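Putative methyltransferase (Porphyromonas gingivalis, PDB 3LL7) is a putative methyltransferase, probably transferring a methyl group to a substrate that has not been identified. Local coordinates at residues 64-69 with 131-136. Sequence-based numbering, arbitrary orientation. Where two conformers were deposited one is given.
Sequences ISSLYI and ARHNIP
N134, on the helix 125-138, holds the extended backbone of Y68 with both ends of its carboxamide. N134 OD1 accepts a hydrogen bond from Y68 N (2.8 Å) that is nearly straight (173°); the N-H arrives in the carbonyl plane, on a lone pair. N134 ND2 in turn donates to Y68 O (2.6 Å). That oxygen lies close to the plane of the side-chain amide, whereas ND2 is tilted by 33° from the plane of the backbone carbonyl. Two bonds to one residue fix the rotation of the carboxamide and satisfy the N-H and C=O of Y68 much as a neighbouring strand would, but from a side chain.

Two residues earlier in the loop, the carbonyl of S66 reaches the imidazole of H133. H133 NE2 donates to S66 O at the edge of the ring, near its plane; the modelled separation of 2.4 Å is very short, so the exact length is doubtful. With CG anti to the backbone N (chi1 175°), the ring extends from the helix to this carbonyl. On the far side of the ring, ND1 is hydrogen-bonded to E8 OE1, so the imidazole bridges two parts of the chain, and the carboxylate may favour its protonated form.

Van der Waals contact adds to this: the methyl L67 CD2 lies against N134 OD1 (3.4 Å) and N134 CB (3.8 Å). Y68 CB sits obliquely by the ring, 4.2 Å from H133 CD2.

Helix 125-138 links parallel strands 117-122 and 144-149 of a sheet with the strand order of class I (Rossmann-like) methyltransferases. Through loop 64-69, which opens with a type II turn from I64 to L67, the contact joins this domain to the N-terminal helices 8-20 and 38-57.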
ATOM      1  N   ILE A  64      21.298   1.763  -9.964  1.00 23.19           N
ATOM      2  CA  ILE A  64      21.707   3.101 -10.422  1.00 22.41           C
ATOM      3  C   ILE A  64      22.933   3.620  -9.680  1.00 22.08           C
ATOM      4  O   ILE A  64      22.965   3.664  -8.423  1.00 22.64           O
ATOM      5  CB  ILE A  64      20.561   4.142 -10.369  1.00 22.60           C
ATOM      6  CG1 ILE A  64      19.460   3.753 -11.363  1.00 23.75           C
ATOM      7  CG2 ILE A  64      21.076   5.557 -10.677  1.00 21.27           C
ATOM      8  CD1 ILE A  64      18.381   4.793 -11.523  1.00 23.90           C
ATOM      9  N   SER A  65      23.919   4.038 -10.480  0.50 21.49           N
ATOM     10  CA  SER A  65      25.206   4.514 -10.000  0.50 20.26           C
ATOM     11  C   SER A  65      25.097   5.904  -9.388  0.50 19.42           C
ATOM     12  O   SER A  65      24.470   6.818  -9.945  0.50 19.02           O
ATOM     13  CB  SER A  65      26.253   4.520 -11.130  0.50 20.79           C
ATOM     14  OG  SER A  65      26.305   5.781 -11.783  0.50 21.02           O
ATOM     15  N   SER A  66      25.711   6.058  -8.228  0.50 17.80           N
ATOM     16  CA  SER A  66      25.779   7.360  -7.621  0.50 16.57           C
ATOM     17  C   SER A  66      24.606   7.649  -6.703  0.50 15.33           C
ATOM     18  O   SER A  66      24.594   8.705  -6.076  0.50 15.03           O
ATOM     19  CB  SER A  66      25.864   8.453  -8.693  0.50 16.50           C
ATOM     20  OG  SER A  66      27.068   9.192  -8.571  0.50 17.17           O
ATOM     21  N   LEU A  67      23.623   6.750  -6.635  1.00 14.49           N
ATOM     22  CA  LEU A  67      22.506   6.948  -5.686  1.00 13.25           C
ATOM     23  C   LEU A  67      23.043   6.795  -4.288  1.00 12.19           C
ATOM     24  O   LEU A  67      23.852   5.885  -4.021  1.00 11.46           O
ATOM     25  CB  LEU A  67      21.320   5.976  -5.881  1.00 13.39           C
ATOM     26  CG  LEU A  67      20.359   6.200  -7.049  1.00 15.17           C
ATOM     27  CD1 LEU A  67      19.194   5.266  -6.895  1.00 16.20           C
ATOM     28  CD2 LEU A  67      19.859   7.651  -7.190  1.00 15.49           C
ATOM     29  N   TYR A  68      22.618   7.708  -3.414  1.00 10.49           N
ATOM     30  CA  TYR A  68      23.054   7.731  -2.042  1.00 10.35           C
ATOM     31  C   TYR A  68      21.827   7.635  -1.128  1.00 10.97           C
ATOM     32  O   TYR A  68      20.933   8.474  -1.214  1.00 11.02           O
ATOM     33  CB  TYR A  68      23.810   9.024  -1.751  1.00 10.14           C
ATOM     34  CG  TYR A  68      24.343   9.084  -0.350  1.00  9.80           C
ATOM     35  CD1 TYR A  68      25.462   8.338   0.022  1.00  7.24           C
ATOM     36  CD2 TYR A  68      23.726   9.871   0.613  1.00  9.04           C
ATOM     37  CE1 TYR A  68      25.955   8.377   1.323  1.00  7.34           C
ATOM     38  CE2 TYR A  68      24.222   9.927   1.935  1.00 11.42           C
ATOM     39  CZ  TYR A  68      25.326   9.158   2.282  1.00  9.33           C
ATOM     40  OH  TYR A  68      25.841   9.178   3.561  1.00 10.17           O
ATOM     41  N   ILE A  69      21.814   6.633  -0.250  1.00 11.63           N
ATOM     42  CA  ILE A  69      20.696   6.435   0.701  1.00 12.42           C
ATOM     43  C   ILE A  69      20.944   7.160   2.014  1.00 14.03           C
ATOM     44  O   ILE A  69      21.899   6.843   2.713  1.00 13.93           O
ATOM     45  CB  ILE A  69      20.447   4.938   0.955  1.00 12.19           C
ATOM     46  CG1 ILE A  69      20.248   4.223  -0.381  1.00 11.75           C
ATOM     47  CG2 ILE A  69      19.248   4.717   1.906  1.00 11.08           C
ATOM     48  CD1 ILE A  69      19.113   4.794  -1.246  1.00 15.36           C
ATOM     49  N   ALA A 131      18.181  13.669  -1.338  1.00  6.73           N
ATOM     50  CA  ALA A 131      17.192  13.848  -2.394  1.00  7.67           C
ATOM     51  C   ALA A 131      17.665  14.841  -3.422  1.00  8.78           C
ATOM     52  O   ALA A 131      17.453  14.675  -4.621  1.00  8.47           O
ATOM     53  CB  ALA A 131      15.840  14.265  -1.807  1.00  6.93           C
ATOM     54  N   ARG A 132      18.337  15.881  -2.946  1.00  9.22           N
ATOM     55  CA  ARG A 132      18.908  16.880  -3.803  1.00  9.93           C
ATOM     56  C   ARG A 132      19.936  16.225  -4.751  1.00 10.57           C
ATOM     57  O   ARG A 132      20.063  16.626  -5.903  1.00 11.33           O
ATOM     58  CB  ARG A 132      19.515  18.012  -2.931  1.00  9.74           C
ATOM     59  CG  ARG A 132      19.725  19.325  -3.626  1.00 10.78           C
ATOM     60  CD  ARG A 132      20.055  20.454  -2.646  1.00  6.85           C
ATOM     61  NE  ARG A 132      18.843  20.943  -1.995  1.00  6.67           N
ATOM     62  CZ  ARG A 132      18.611  20.811  -0.691  1.00  5.31           C
ATOM     63  NH1 ARG A 132      19.531  20.256   0.110  1.00  3.27           N
ATOM     64  NH2 ARG A 132      17.474  21.251  -0.184  1.00  5.65           N
ATOM     65  N   HIS A 133      20.646  15.203  -4.272  1.00 10.46           N
ATOM     66  CA  HIS A 133      21.572  14.416  -5.107  1.00  9.70           C
ATOM     67  C   HIS A 133      20.865  13.363  -6.003  1.00  9.65           C
ATOM     68  O   HIS A 133      21.165  13.245  -7.202  1.00  9.86           O
ATOM     69  CB  HIS A 133      22.596  13.719  -4.197  1.00 10.74           C
ATOM     70  CG  HIS A 133      23.523  12.789  -4.918  1.00  9.22           C
ATOM     71  ND1 HIS A 133      24.705  13.207  -5.494  1.00 11.03           N
ATOM     72  CD2 HIS A 133      23.449  11.456  -5.137  1.00  9.29           C
ATOM     73  CE1 HIS A 133      25.315  12.169  -6.046  1.00  7.43           C
ATOM     74  NE2 HIS A 133      24.570  11.099  -5.845  1.00  6.62           N
ATOM     75  N   ASN A 134      19.966  12.592  -5.403  1.00  8.58           N
ATOM     76  CA  ASN A 134      19.332  11.437  -6.048  1.00  9.71           C
ATOM     77  C   ASN A 134      18.308  11.823  -7.094  1.00 10.31           C
ATOM     78  O   ASN A 134      18.259  11.220  -8.189  1.00 10.52           O
ATOM     79  CB  ASN A 134      18.652  10.529  -5.022  1.00  9.04           C
ATOM     80  CG  ASN A 134      19.648   9.814  -4.120  1.00  9.74           C
ATOM     81  OD1 ASN A 134      20.796   9.572  -4.503  1.00  8.88           O
ATOM     82  ND2 ASN A 134      19.202   9.446  -2.944  1.00  8.44           N
ATOM     83  N   ILE A 135      17.468  12.807  -6.758  1.00 11.50           N
ATOM     84  CA  ILE A 135      16.333  13.152  -7.638  1.00 12.61           C
ATOM     85  C   ILE A 135      16.768  13.428  -9.097  1.00 13.92           C
ATOM     86  O   ILE A 135      16.204  12.818 -10.022  1.00 15.18           O
ATOM     87  CB  ILE A 135      15.385  14.241  -7.010  1.00 12.25           C
ATOM     88  CG1 ILE A 135      14.516  13.619  -5.915  1.00 12.66           C
ATOM     89  CG2 ILE A 135      14.525  14.924  -8.089  1.00 14.35           C
ATOM     90  CD1 ILE A 135      13.771  14.663  -4.996  1.00 10.43           C
ATOM     91  N   PRO A 136      17.791  14.287  -9.321  1.00 14.67           N
ATOM     92  CA  PRO A 136      18.221  14.509 -10.713  1.00 15.52           C
ATOM     93  C   PRO A 136      18.776  13.271 -11.438  1.00 15.72           C
ATOM     94  O   PRO A 136      18.763  13.238 -12.665  1.00 16.25           O
ATOM     95  CB  PRO A 136      19.309  15.585 -10.589  1.00 15.71           C
ATOM     96  CG  PRO A 136      19.038  16.256  -9.312  1.00 15.11           C
ATOM     97  CD  PRO A 136      18.509  15.180  -8.395  1.00 14.73           C
TER